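Local coordinates for bifunctional endomannanase/endoglucanase (Caldanaerobius polysaccharolyticus, PDB 3W0K), which probably hydrolyses internal beta-linkages of mannans and glucans as a family 5 glycoside hydrolase with a (beta/alpha)8 barrel, at residues E21-K26 with D66-E71; P87-N92 with N100-K105; Y198-L203 with P223-Q228. All blocks are in the same frame, centred on the assembly; numbering follows the deposited sequence.

Contact 1: E21-K26 with D66-E71; sequences EPPDKK and DLYLRE
Y68, a buried tyrosine on helix 62-74, sends its OH to the loop carbonyl E21 O, 2.7 Å away, in a contact that otherwise lies at the surface. The hydroxyl lies in the carbonyl plane, at a C=O...O angle of 153°. With CG anti to its own carbonyl carbon (chi1 -61°), the Y68 ring is turned so that one edge runs along the loop. On that edge Y68 CE1 faces P23 N, and Y68 CD1 is 3.8 Å from P23 CB. P23 is the apolar centre. Its CD presses on L67 CD2 at 3.5 Å, tighter than usual for two carbons, with the proline ring and the leucine crossing at about a right angle. On the same proline, CG rests against E71 CG at 3.7 Å. K25 lays its aliphatic CD beside E71 OE1 (3.8 Å), but K25 NZ stays 4.8 Å from E71 OE2, a proximity of opposite charges and not a salt bridge; E71 OE1 instead pairs with R75. D24 is the N-cap of helix 25-33, its OD1 accepting from A27 N, while OD2 forms a salt bridge with K294. The contact thus fixes the lead-in to helix 25-33 against helix 62-74, neighbours on the outside of the barrel, while Y68 also meets the W10 ring and touches M79 of strand 78-83.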
ATOM      1  N   GLU A  21      -5.159  13.237 -11.158  1.00 15.18           N
ATOM      2  CA  GLU A  21      -4.444  13.054 -12.412  1.00 15.80           C
ATOM      3  C   GLU A  21      -5.038  11.965 -13.285  1.00 15.23           C
ATOM      4  O   GLU A  21      -5.702  11.052 -12.796  1.00 14.05           O
ATOM      5  CB  GLU A  21      -2.983  12.704 -12.142  1.00 17.34           C
ATOM      6  CG  GLU A  21      -2.216  13.755 -11.368  1.00 20.90           C
ATOM      7  CD  GLU A  21      -0.771  13.366 -11.151  1.00 25.54           C
ATOM      8  OE1 GLU A  21      -0.477  12.149 -11.135  1.00 26.37           O
ATOM      9  OE2 GLU A  21       0.073  14.274 -10.999  1.00 29.50           O
ATOM     10  N   PRO A  22      -4.871  12.096 -14.609  1.00 16.06           N
ATOM     11  CA  PRO A  22      -5.394  11.079 -15.520  1.00 15.63           C
ATOM     12  C   PRO A  22      -4.462   9.881 -15.333  1.00 15.08           C
ATOM     13  O   PRO A  22      -3.355  10.031 -14.807  1.00 15.59           O
ATOM     14  CB  PRO A  22      -5.170  11.711 -16.899  1.00 17.24           C
ATOM     15  CG  PRO A  22      -5.170  13.182 -16.623  1.00 21.13           C
ATOM     16  CD  PRO A  22      -4.370  13.262 -15.355  1.00 17.66           C
ATOM     17  N   PRO A  23      -4.901   8.675 -15.716  1.00 14.49           N
ATOM     18  CA  PRO A  23      -4.005   7.528 -15.545  1.00 14.34           C
ATOM     19  C   PRO A  23      -2.762   7.688 -16.417  1.00 14.74           C
ATOM     20  O   PRO A  23      -2.829   8.232 -17.526  1.00 15.27           O
ATOM     21  CB  PRO A  23      -4.870   6.347 -15.993  1.00 15.93           C
ATOM     22  CG  PRO A  23      -5.804   6.970 -16.992  1.00 15.11           C
ATOM     23  CD  PRO A  23      -6.179   8.262 -16.315  1.00 14.67           C
ATOM     24  N   ASP A  24      -1.619   7.282 -15.875  1.00 13.51           N
ATOM     25  CA  ASP A  24      -0.353   7.361 -16.593  1.00 13.67           C
ATOM     26  C   ASP A  24      -0.282   6.155 -17.527  1.00 12.34           C
ATOM     27  O   ASP A  24       0.285   5.116 -17.178  1.00 11.72           O
ATOM     28  CB  ASP A  24       0.803   7.339 -15.588  1.00 13.08           C
ATOM     29  CG  ASP A  24       2.147   7.665 -16.221  1.00 14.16           C
ATOM     30  OD1 ASP A  24       2.318   7.477 -17.446  1.00 13.75           O
ATOM     31  OD2 ASP A  24       3.045   8.097 -15.469  1.00 14.91           O
ATOM     32  N   LYS A  25      -0.863   6.300 -18.715  1.00 13.10           N
ATOM     33  CA  LYS A  25      -0.894   5.218 -19.692  1.00 13.34           C
ATOM     34  C   LYS A  25       0.485   4.715 -20.112  1.00 11.72           C
ATOM     35  O   LYS A  25       0.677   3.513 -20.288  1.00 12.42           O
ATOM     36  CB  LYS A  25      -1.743   5.613 -20.902  1.00 15.03           C
ATOM     37  CG  LYS A  25      -3.221   5.767 -20.548  1.00 18.36           C
ATOM     38  CD  LYS A  25      -4.102   6.019 -21.763  1.00 20.96           C
ATOM     39  CE  LYS A  25      -3.954   7.429 -22.294  1.00 24.63           C
ATOM     40  NZ  LYS A  25      -4.936   7.697 -23.386  1.00 26.28           N
ATOM     41  N   LYS A  26       1.454   5.619 -20.225  1.00 12.42           N
ATOM     42  CA  LYS A  26       2.809   5.216 -20.596  1.00 12.76           C
ATOM     43  C   LYS A  26       3.429   4.338 -19.506  1.00 11.81           C
ATOM     44  O   LYS A  26       4.101   3.350 -19.807  1.00 13.46           O
ATOM     45  CB  LYS A  26       3.685   6.437 -20.882  1.00 14.22           C
ATOM     46  CG  LYS A  26       3.311   7.172 -22.167  1.00 16.16           C
ATOM     47  CD  LYS A  26       4.226   8.372 -22.406  1.00 19.25           C
ATOM     48  CE  LYS A  26       3.873   9.108 -23.692  1.00 21.22           C
ATOM     49  NZ  LYS A  26       2.525   9.745 -23.644  1.00 24.48           N
ATOM     50  N   ASP A  66     -13.085   5.197 -12.511  1.00 11.39           N
ATOM     51  CA  ASP A  66     -13.579   4.358 -13.610  1.00 12.46           C
ATOM     52  C   ASP A  66     -12.496   4.276 -14.685  1.00 12.01           C
ATOM     53  O   ASP A  66     -12.242   3.208 -15.246  1.00 11.65           O
ATOM     54  CB  ASP A  66     -14.815   4.975 -14.275  1.00 11.90           C
ATOM     55  CG  ASP A  66     -16.035   5.003 -13.381  1.00 13.80           C
ATOM     56  OD1 ASP A  66     -16.016   4.422 -12.279  1.00 12.59           O
ATOM     57  OD2 ASP A  66     -17.036   5.612 -13.808  1.00 15.90           O
ATOM     58  N   LEU A  67     -11.881   5.422 -14.970  1.00 11.79           N
ATOM     59  CA  LEU A  67     -10.836   5.520 -15.984  1.00 11.82           C
ATOM     60  C   LEU A  67      -9.593   4.726 -15.601  1.00 10.84           C
ATOM     61  O   LEU A  67      -9.005   4.043 -16.442  1.00 11.21           O
ATOM     62  CB  LEU A  67     -10.485   6.988 -16.246  1.00 12.90           C
ATOM     63  CG  LEU A  67      -9.514   7.274 -17.394  1.00 14.52           C
ATOM     64  CD1 LEU A  67      -9.994   6.616 -18.681  1.00 16.74           C
ATOM     65  CD2 LEU A  67      -9.381   8.779 -17.572  1.00 15.70           C
ATOM     66  N   TYR A  68      -9.196   4.810 -14.332  1.00 10.63           N
ATOM     67  CA  TYR A  68      -8.032   4.063 -13.865  1.00 10.26           C
ATOM     68  C   TYR A  68      -8.298   2.571 -14.068  1.00 11.00           C
ATOM     69  O   TYR A  68      -7.437   1.835 -14.553  1.00 11.12           O
ATOM     70  CB  TYR A  68      -7.773   4.317 -12.375  1.00 10.39           C
ATOM     71  CG  TYR A  68      -7.483   5.750 -11.970  1.00 10.62           C
ATOM     72  CD1 TYR A  68      -7.068   6.707 -12.900  1.00 11.00           C
ATOM     73  CD2 TYR A  68      -7.632   6.146 -10.643  1.00  9.82           C
ATOM     74  CE1 TYR A  68      -6.811   8.030 -12.509  1.00 10.99           C
ATOM     75  CE2 TYR A  68      -7.380   7.454 -10.242  1.00 10.37           C
ATOM     76  CZ  TYR A  68      -6.970   8.390 -11.174  1.00 10.53           C
ATOM     77  OH  TYR A  68      -6.721   9.679 -10.760  1.00 10.99           O
ATOM     78  N   LEU A  69      -9.499   2.132 -13.693  1.00  9.68           N
ATOM     79  CA  LEU A  69      -9.889   0.730 -13.823  1.00 10.50           C
ATOM     80  C   LEU A  69      -9.877   0.279 -15.281  1.00 10.66           C
ATOM     81  O   LEU A  69      -9.336  -0.781 -15.608  1.00 11.39           O
ATOM     82  CB  LEU A  69     -11.282   0.502 -13.217  1.00 10.37           C
ATOM     83  CG  LEU A  69     -11.878  -0.902 -13.377  1.00 10.21           C
ATOM     84  CD1 LEU A  69     -11.003  -1.941 -12.685  1.00 12.21           C
ATOM     85  CD2 LEU A  69     -13.295  -0.936 -12.820  1.00 11.34           C
ATOM     86  N   ARG A  70     -10.459   1.096 -16.153  1.00 11.82           N
ATOM     87  CA  ARG A  70     -10.514   0.777 -17.575  1.00 12.44           C
ATOM     88  C   ARG A  70      -9.125   0.615 -18.175  1.00 12.26           C
ATOM     89  O   ARG A  70      -8.866  -0.349 -18.897  1.00 12.03           O
ATOM     90  CB  ARG A  70     -11.288   1.855 -18.340  1.00 14.82           C
ATOM     91  CG  ARG A  70     -11.271   1.664 -19.849  1.00 19.11           C
ATOM     92  CD  ARG A  70     -12.327   2.517 -20.533  1.00 23.05           C
ATOM     93  NE  ARG A  70     -13.679   2.047 -20.240  1.00 26.37           N
ATOM     94  CZ  ARG A  70     -14.204   0.918 -20.717  1.00 26.84           C
ATOM     95  NH1 ARG A  70     -13.494   0.132 -21.515  1.00 29.05           N
ATOM     96  NH2 ARG A  70     -15.442   0.573 -20.389  1.00 26.92           N
ATOM     97  N   GLU A  71      -8.231   1.547 -17.868  1.00 11.43           N
ATOM     98  CA  GLU A  71      -6.878   1.480 -18.404  1.00 11.82           C
ATOM     99  C   GLU A  71      -6.065   0.320 -17.828  1.00 12.12           C
ATOM    100  O   GLU A  71      -5.266  -0.291 -18.535  1.00 11.95           O
ATOM    101  CB  GLU A  71      -6.159   2.820 -18.228  1.00 13.03           C
ATOM    102  CG  GLU A  71      -6.835   3.992 -18.957  1.00 14.41           C
ATOM    103  CD  GLU A  71      -6.922   3.824 -20.473  1.00 17.29           C
ATOM    104  OE1 GLU A  71      -6.194   2.987 -21.050  1.00 18.16           O
ATOM    105  OE2 GLU A  71      -7.724   4.551 -21.098  1.00 21.34           O
TER

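Contact 2: P87-N92 with N100-K105; sequences PGYCIN and NLWLDK
W102 turns the edge of its indole to one face of Y89, a T-shaped pair inside the long loop that carries the (beta/alpha)8 barrel from strand 78-83 to helix 105-121. W102 NE1 stands 3.4 Å from Y89 CD1 and W102 CZ2 3.7 Å from Y89 CD2, with the planes at 67°; I91 N lies over the opposite face of the tyrosine. Were the tyrosine an alanine, the indole edge would probably be left without the face it abuts, and E137 O without its hydroxyl donor. At the root of the side chain, Y89 CB packs on L101 CB at 3.9 Å. Backbone closes the loop: L101 N donates to G88 O over 2.9 Å, almost straight (174°) though from above the carbonyl plane. At G88 (phi 85°) a CB would jam against P87 O and clash with L101 N, which explains the glycine. The next shell sets W102 in place through an Asx turn, W102 N donating to N100 OD1 at 3.1 Å, while N100 ND2 is held by Y144 O and N100 N by D104 OD2. L154 of helix 148-165 touches L101 and W102, and P139 touches the side chains of Y89 and W102. One water links the two segments, 2.8 Å from G88 O and 2.8 Å from N100 OD1.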
ATOM      1  N   PRO A  87     -12.553   8.662   5.823  1.00  8.80           N
ATOM      2  CA  PRO A  87     -13.276   9.487   6.795  1.00  8.79           C
ATOM      3  C   PRO A  87     -12.779   9.191   8.209  1.00  8.70           C
ATOM      4  O   PRO A  87     -12.901   8.064   8.703  1.00  9.26           O
ATOM      5  CB  PRO A  87     -14.718   9.025   6.614  1.00  8.41           C
ATOM      6  CG  PRO A  87     -14.787   8.780   5.144  1.00  9.23           C
ATOM      7  CD  PRO A  87     -13.487   8.050   4.856  1.00  9.88           C
ATOM      8  N   GLY A  88     -12.162  10.192   8.828  1.00  8.29           N
ATOM      9  CA  GLY A  88     -11.656  10.033  10.178  1.00  8.55           C
ATOM     10  C   GLY A  88     -10.274   9.426  10.346  1.00  9.04           C
ATOM     11  O   GLY A  88      -9.885   9.124  11.474  1.00  8.00           O
ATOM     12  N   TYR A  89      -9.534   9.222   9.258  1.00  9.11           N
ATOM     13  CA  TYR A  89      -8.189   8.659   9.391  1.00  8.65           C
ATOM     14  C   TYR A  89      -7.248   8.696   8.201  1.00  8.77           C
ATOM     15  O   TYR A  89      -7.627   8.411   7.072  1.00  8.79           O
ATOM     16  CB  TYR A  89      -8.232   7.192   9.860  1.00  9.51           C
ATOM     17  CG  TYR A  89      -6.845   6.606  10.094  1.00  9.53           C
ATOM     18  CD1 TYR A  89      -6.065   7.044  11.162  1.00  8.61           C
ATOM     19  CD2 TYR A  89      -6.297   5.659   9.225  1.00  7.70           C
ATOM     20  CE1 TYR A  89      -4.775   6.559  11.363  1.00  8.71           C
ATOM     21  CE2 TYR A  89      -5.001   5.167   9.417  1.00  8.35           C
ATOM     22  CZ  TYR A  89      -4.249   5.623  10.490  1.00  9.08           C
ATOM     23  OH  TYR A  89      -2.977   5.142  10.716  1.00 10.01           O
ATOM     24  N   CYS A  90      -5.993   9.007   8.506  1.00  9.15           N
ATOM     25  CA  CYS A  90      -4.889   8.969   7.551  1.00  8.44           C
ATOM     26  C   CYS A  90      -3.660   8.838   8.433  1.00  8.30           C
ATOM     27  O   CYS A  90      -3.549   9.525   9.450  1.00  8.60           O
ATOM     28  CB  CYS A  90      -4.776  10.214   6.671  1.00  8.53           C
ATOM     29  SG  CYS A  90      -3.457  10.026   5.403  1.00  9.11           S
ATOM     30  N   ILE A  91      -2.760   7.925   8.082  1.00  8.98           N
ATOM     31  CA  ILE A  91      -1.557   7.739   8.884  1.00 10.79           C
ATOM     32  C   ILE A  91      -0.698   9.005   8.858  1.00 10.69           C
ATOM     33  O   ILE A  91       0.035   9.287   9.807  1.00 12.62           O
ATOM     34  CB  ILE A  91      -0.764   6.492   8.443  1.00 11.45           C
ATOM     35  CG1 ILE A  91       0.338   6.191   9.466  1.00 12.23           C
ATOM     36  CG2 ILE A  91      -0.197   6.686   7.044  1.00 13.91           C
ATOM     37  CD1 ILE A  91       0.854   4.770   9.414  1.00 15.28           C
ATOM     38  N   ASN A  92      -0.834   9.783   7.786  1.00 10.85           N
ATOM     39  CA  ASN A  92      -0.110  11.041   7.644  1.00 11.60           C
ATOM     40  C   ASN A  92      -1.072  12.173   7.970  1.00 11.12           C
ATOM     41  O   ASN A  92      -2.181  12.225   7.430  1.00 10.88           O
ATOM     42  CB  ASN A  92       0.394  11.215   6.211  1.00 13.45           C
ATOM     43  CG  ASN A  92       1.306  10.091   5.774  1.00 16.70           C
ATOM     44  OD1 ASN A  92       2.297   9.785   6.435  1.00 18.66           O
ATOM     45  ND2 ASN A  92       0.975   9.471   4.650  1.00 19.31           N
ATOM     46  N   ASN A 100     -12.503  10.737  14.351  1.00  8.55           N
ATOM     47  CA  ASN A 100     -11.597   9.619  14.586  1.00  8.33           C
ATOM     48  C   ASN A 100     -12.336   8.349  14.176  1.00  7.79           C
ATOM     49  O   ASN A 100     -13.227   7.874  14.881  1.00  8.78           O
ATOM     50  CB  ASN A 100     -11.195   9.522  16.058  1.00  8.34           C
ATOM     51  CG  ASN A 100     -10.379   8.273  16.353  1.00  9.51           C
ATOM     52  OD1 ASN A 100      -9.901   7.599  15.438  1.00  9.16           O
ATOM     53  ND2 ASN A 100     -10.239   7.943  17.630  1.00 10.12           N
ATOM     54  N   LEU A 101     -11.929   7.793  13.041  1.00  8.25           N
ATOM     55  CA  LEU A 101     -12.533   6.588  12.489  1.00  7.93           C
ATOM     56  C   LEU A 101     -12.602   5.407  13.451  1.00  8.38           C
ATOM     57  O   LEU A 101     -13.551   4.629  13.421  1.00  9.35           O
ATOM     58  CB  LEU A 101     -11.752   6.158  11.244  1.00  8.71           C
ATOM     59  CG  LEU A 101     -12.201   4.878  10.534  1.00  9.79           C
ATOM     60  CD1 LEU A 101     -13.642   5.041  10.055  1.00  8.61           C
ATOM     61  CD2 LEU A 101     -11.288   4.581   9.351  1.00 10.06           C
ATOM     62  N   TRP A 102     -11.615   5.294  14.329  1.00  9.04           N
ATOM     63  CA  TRP A 102     -11.566   4.160  15.236  1.00  9.77           C
ATOM     64  C   TRP A 102     -12.584   4.144  16.356  1.00 10.31           C
ATOM     65  O   TRP A 102     -12.872   3.084  16.898  1.00 11.40           O
ATOM     66  CB  TRP A 102     -10.139   3.980  15.763  1.00 10.41           C
ATOM     67  CG  TRP A 102      -9.168   4.034  14.631  1.00  9.73           C
ATOM     68  CD1 TRP A 102      -8.247   5.012  14.388  1.00  9.84           C
ATOM     69  CD2 TRP A 102      -9.130   3.157  13.498  1.00  9.72           C
ATOM     70  NE1 TRP A 102      -7.655   4.811  13.166  1.00 11.24           N
ATOM     71  CE2 TRP A 102      -8.176   3.680  12.597  1.00 10.73           C
ATOM     72  CE3 TRP A 102      -9.816   1.986  13.152  1.00  9.78           C
ATOM     73  CZ2 TRP A 102      -7.891   3.072  11.369  1.00 11.35           C
ATOM     74  CZ3 TRP A 102      -9.534   1.381  11.929  1.00 11.44           C
ATOM     75  CH2 TRP A 102      -8.580   1.927  11.054  1.00 11.69           C
ATOM     76  N   LEU A 103     -13.191   5.296  16.642  1.00  9.38           N
ATOM     77  CA  LEU A 103     -14.172   5.384  17.720  1.00  9.11           C
ATOM     78  C   LEU A 103     -15.476   6.093  17.384  1.00  9.85           C
ATOM     79  O   LEU A 103     -16.501   5.820  18.007  1.00 12.05           O
ATOM     80  CB  LEU A 103     -13.560   6.092  18.930  1.00 10.03           C
ATOM     81  CG  LEU A 103     -12.364   5.445  19.621  1.00  9.78           C
ATOM     82  CD1 LEU A 103     -11.897   6.360  20.734  1.00 11.82           C
ATOM     83  CD2 LEU A 103     -12.747   4.074  20.170  1.00 12.57           C
ATOM     84  N   ASP A 104     -15.436   7.021  16.434  1.00  9.97           N
ATOM     85  CA  ASP A 104     -16.625   7.801  16.087  1.00  9.00           C
ATOM     86  C   ASP A 104     -17.597   7.139  15.128  1.00  9.52           C
ATOM     87  O   ASP A 104     -17.260   6.862  13.974  1.00  9.25           O
ATOM     88  CB  ASP A 104     -16.220   9.171  15.534  1.00  9.38           C
ATOM     89  CG  ASP A 104     -15.381   9.972  16.509  1.00 10.04           C
ATOM     90  OD1 ASP A 104     -15.418   9.685  17.725  1.00 11.50           O
ATOM     91  OD2 ASP A 104     -14.687  10.901  16.056  1.00  9.65           O
ATOM     92  N   LYS A 105     -18.833   6.970  15.593  1.00 10.27           N
ATOM     93  CA  LYS A 105     -19.885   6.357  14.788  1.00 10.87           C
ATOM     94  C   LYS A 105     -20.119   7.126  13.489  1.00 10.68           C
ATOM     95  O   LYS A 105     -20.296   6.516  12.436  1.00 12.37           O
ATOM     96  CB  LYS A 105     -21.189   6.284  15.587  1.00 12.85           C
ATOM     97  CG  LYS A 105     -22.362   5.669  14.828  1.00 16.78           C
ATOM     98  CD  LYS A 105     -23.640   5.737  15.655  1.00 22.15           C
ATOM     99  CE  LYS A 105     -24.831   5.141  14.916  1.00 23.59           C
ATOM    100  NZ  LYS A 105     -25.232   5.935  13.720  1.00 27.23           N
TER
HETATM  101  O   HOH W   1      -8.057   8.326  13.501  1.00 10.56           O

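Contact 3: Y198-L203 with P223-Q228; sequences YQPMAL and PDLLWQ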
ATOM      1  N   TYR A 198       9.127  -2.099   4.682  1.00  9.86           N
ATOM      2  CA  TYR A 198       9.843  -0.866   4.987  1.00  9.66           C
ATOM      3  C   TYR A 198      10.812  -1.025   6.152  1.00  9.61           C
ATOM      4  O   TYR A 198      11.450  -0.060   6.556  1.00 12.04           O
ATOM      5  CB  TYR A 198       8.859   0.257   5.320  1.00 10.02           C
ATOM      6  CG  TYR A 198       8.029   0.757   4.159  1.00 10.23           C
ATOM      7  CD1 TYR A 198       8.629   1.143   2.960  1.00  9.40           C
ATOM      8  CD2 TYR A 198       6.649   0.913   4.285  1.00 11.04           C
ATOM      9  CE1 TYR A 198       7.874   1.681   1.918  1.00 10.67           C
ATOM     10  CE2 TYR A 198       5.886   1.449   3.250  1.00 10.07           C
ATOM     11  CZ  TYR A 198       6.506   1.834   2.073  1.00  9.36           C
ATOM     12  OH  TYR A 198       5.767   2.401   1.059  1.00 10.73           O
ATOM     13  N   GLN A 199      10.894  -2.227   6.712  1.00 11.21           N
ATOM     14  CA  GLN A 199      11.792  -2.471   7.834  1.00 11.19           C
ATOM     15  C   GLN A 199      13.157  -2.964   7.370  1.00 11.89           C
ATOM     16  O   GLN A 199      13.248  -3.813   6.487  1.00 12.52           O
ATOM     17  CB  GLN A 199      11.180  -3.479   8.808  1.00 11.85           C
ATOM     18  CG  GLN A 199       9.885  -3.008   9.466  1.00 12.11           C
ATOM     19  CD  GLN A 199      10.032  -1.702  10.246  1.00 13.75           C
ATOM     20  OE1 GLN A 199      11.140  -1.258  10.557  1.00 13.48           O
ATOM     21  NE2 GLN A 199       8.903  -1.084  10.566  1.00 14.15           N
ATOM     22  N   PRO A 200      14.236  -2.439   7.973  1.00 13.52           N
ATOM     23  CA  PRO A 200      14.224  -1.430   9.039  1.00 13.58           C
ATOM     24  C   PRO A 200      13.980  -0.011   8.532  1.00 13.65           C
ATOM     25  O   PRO A 200      14.578   0.417   7.544  1.00 12.93           O
ATOM     26  CB  PRO A 200      15.619  -1.570   9.647  1.00 14.15           C
ATOM     27  CG  PRO A 200      16.457  -1.916   8.455  1.00 14.34           C
ATOM     28  CD  PRO A 200      15.606  -2.940   7.741  1.00 13.64           C
ATOM     29  N   MET A 201      13.109   0.721   9.225  1.00 14.14           N
ATOM     30  CA  MET A 201      12.790   2.097   8.848  1.00 14.33           C
ATOM     31  C   MET A 201      14.027   2.992   8.834  1.00 15.27           C
ATOM     32  O   MET A 201      14.087   3.962   8.081  1.00 15.09           O
ATOM     33  CB  MET A 201      11.739   2.681   9.796  1.00 15.27           C
ATOM     34  CG  MET A 201      10.349   2.084   9.655  1.00 16.23           C
ATOM     35  SD  MET A 201       9.524   2.585   8.129  1.00 17.80           S
ATOM     36  CE  MET A 201       8.860   4.174   8.612  1.00 17.67           C
ATOM     37  N   ALA A 202      15.011   2.656   9.668  1.00 15.85           N
ATOM     38  CA  ALA A 202      16.256   3.416   9.752  1.00 17.67           C
ATOM     39  C   ALA A 202      16.991   3.428   8.415  1.00 16.94           C
ATOM     40  O   ALA A 202      17.801   4.317   8.149  1.00 19.46           O
ATOM     41  CB  ALA A 202      17.152   2.834  10.831  1.00 17.93           C
ATOM     42  N   LEU A 203      16.702   2.433   7.582  1.00 15.84           N
ATOM     43  CA  LEU A 203      17.323   2.324   6.270  1.00 15.57           C
ATOM     44  C   LEU A 203      16.400   2.851   5.173  1.00 14.86           C
ATOM     45  O   LEU A 203      16.772   3.750   4.420  1.00 14.81           O
ATOM     46  CB  LEU A 203      17.706   0.862   5.993  1.00 15.22           C
ATOM     47  CG  LEU A 203      18.468   0.496   4.712  1.00 16.61           C
ATOM     48  CD1 LEU A 203      19.225  -0.797   4.940  1.00 14.90           C
ATOM     49  CD2 LEU A 203      17.526   0.357   3.524  1.00 16.12           C
ATOM     50  N   PRO A 223      24.425  -5.416   5.610  1.00 17.67           N
ATOM     51  CA  PRO A 223      23.586  -5.918   6.707  1.00 17.04           C
ATOM     52  C   PRO A 223      24.063  -5.568   8.115  1.00 17.96           C
ATOM     53  O   PRO A 223      25.059  -4.867   8.297  1.00 17.71           O
ATOM     54  CB  PRO A 223      23.621  -7.424   6.483  1.00 18.15           C
ATOM     55  CG  PRO A 223      25.030  -7.633   6.024  1.00 18.63           C
ATOM     56  CD  PRO A 223      25.202  -6.520   5.016  1.00 17.84           C
ATOM     57  N   ASP A 224      23.318  -6.067   9.099  1.00 17.81           N
ATOM     58  CA  ASP A 224      23.602  -5.870  10.519  1.00 18.92           C
ATOM     59  C   ASP A 224      23.488  -4.424  10.994  1.00 20.12           C
ATOM     60  O   ASP A 224      24.305  -3.951  11.786  1.00 21.18           O
ATOM     61  CB  ASP A 224      24.976  -6.453  10.877  1.00 19.55           C
ATOM     62  CG  ASP A 224      25.075  -7.949  10.603  1.00 20.69           C
ATOM     63  OD1 ASP A 224      24.039  -8.604  10.351  1.00 19.74           O
ATOM     64  OD2 ASP A 224      26.205  -8.477  10.642  1.00 21.85           O
ATOM     65  N   LEU A 225      22.447  -3.737  10.530  1.00 19.40           N
ATOM     66  CA  LEU A 225      22.209  -2.349  10.912  1.00 19.03           C
ATOM     67  C   LEU A 225      21.665  -2.298  12.334  1.00 20.29           C
ATOM     68  O   LEU A 225      20.657  -2.933  12.641  1.00 19.55           O
ATOM     69  CB  LEU A 225      21.212  -1.692   9.952  1.00 18.74           C
ATOM     70  CG  LEU A 225      20.739  -0.270  10.277  1.00 17.69           C
ATOM     71  CD1 LEU A 225      21.915   0.690  10.296  1.00 20.42           C
ATOM     72  CD2 LEU A 225      19.712   0.183   9.251  1.00 19.75           C
ATOM     73  N   LEU A 226      22.356  -1.565  13.202  1.00 21.95           N
ATOM     74  CA  LEU A 226      21.930  -1.427  14.587  1.00 24.53           C
ATOM     75  C   LEU A 226      20.896  -0.306  14.655  1.00 23.88           C
ATOM     76  O   LEU A 226      21.179   0.833  14.283  1.00 24.57           O
ATOM     77  CB  LEU A 226      23.133  -1.121  15.490  1.00 25.62           C
ATOM     78  CG  LEU A 226      22.985  -1.197  17.018  1.00 27.78           C
ATOM     79  CD1 LEU A 226      22.317   0.049  17.568  1.00 30.02           C
ATOM     80  CD2 LEU A 226      22.226  -2.455  17.422  1.00 28.64           C
ATOM     81  N   TRP A 227      19.699  -0.648  15.116  1.00 24.38           N
ATOM     82  CA  TRP A 227      18.606   0.310  15.232  1.00 25.57           C
ATOM     83  C   TRP A 227      17.701  -0.097  16.390  1.00 26.42           C
ATOM     84  O   TRP A 227      17.216  -1.229  16.439  1.00 26.93           O
ATOM     85  CB  TRP A 227      17.811   0.352  13.922  1.00 23.61           C
ATOM     86  CG  TRP A 227      16.622   1.268  13.938  1.00 22.96           C
ATOM     87  CD1 TRP A 227      16.591   2.574  14.342  1.00 22.09           C
ATOM     88  CD2 TRP A 227      15.290   0.946  13.517  1.00 21.99           C
ATOM     89  NE1 TRP A 227      15.321   3.084  14.196  1.00 22.06           N
ATOM     90  CE2 TRP A 227      14.504   2.106  13.693  1.00 21.19           C
ATOM     91  CE3 TRP A 227      14.685  -0.211  13.008  1.00 21.77           C
ATOM     92  CZ2 TRP A 227      13.141   2.143  13.379  1.00 21.32           C
ATOM     93  CZ3 TRP A 227      13.329  -0.175  12.697  1.00 21.75           C
ATOM     94  CH2 TRP A 227      12.574   0.995  12.883  1.00 21.50           C
ATOM     95  N   GLN A 228      17.489   0.832  17.319  1.00 28.98           N
ATOM     96  CA  GLN A 228      16.651   0.596  18.495  1.00 30.56           C
ATOM     97  C   GLN A 228      17.176  -0.565  19.340  1.00 30.83           C
ATOM     98  O   GLN A 228      16.398  -1.336  19.908  1.00 31.19           O
ATOM     99  CB  GLN A 228      15.198   0.333  18.078  1.00 32.06           C
ATOM    100  CG  GLN A 228      14.524   1.507  17.386  1.00 34.20           C
ATOM    101  CD  GLN A 228      13.109   1.191  16.935  1.00 35.38           C
ATOM    102  OE1 GLN A 228      12.812   0.073  16.505  1.00 36.31           O
ATOM    103  NE2 GLN A 228      12.228   2.180  17.022  1.00 36.33           N
TER
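W227 lies against residues 199-202, at the start of helix 201-204, and its side chain can be followed outward from CB. W227 CB is 4.0 Å from A202 CB. With CG anti to the backbone N (chi1 178°), the indole extends over the helix start, and A202 CB sits over one face of its five-membered ring, 3.5 Å from the centroid and only 12° off the normal, a CH-pi contact. Further along, W227 CE3 touches P200 CB at 3.7 Å. At the far edge W227 CZ3 comes within 3.2 Å of Q199 OE1, the amide turned nearly coplanar with the indole, and W227 CH2 reaches M201 CB at 3.6 Å. Q199 OE1 is itself held by M201 N, which donates over 3.1 Å from above the amide plane, so one oxygen both borders the ring and ties down the start of the helix. Q228 CD lies over the rim of the opposite indole face. Beside the ring, L225 CD2 fits among L203 CB (3.9 Å), P200 CG and A202 CB; the peptide before P200, the N-cap residue of helix 201-204, is cis. Strand 225-227 pairs antiparallel with strand 230-232, whose W232 meets W227 and touches Q199 and P200; the hairpin thus packs on the short helix that follows barrel strand 192-197, and W273 of helix 267-284 contacts P200 and L203.

In the fold
From the N terminus, contact 1 comes first: it closes a span holding helix 25-33 and barrel strand 38-44, and joins the first two long helices of the barrel's outer layer. Contact 2 closes a much shorter loop, seven residues between its segments, within the connection from strand 78-83 to helix 105-121. Contact 3 follows strand 192-197 and folds the excursion ending in the hairpin 225-232 back onto helix 201-204. The three are in series, neither nested nor crossed. Contacts 1 and 3 lie on opposite sides of the chain's centre, their own centres about 36 Å apart; contacts 2 and 3 approach to about 8 Å between nearest atoms without touching.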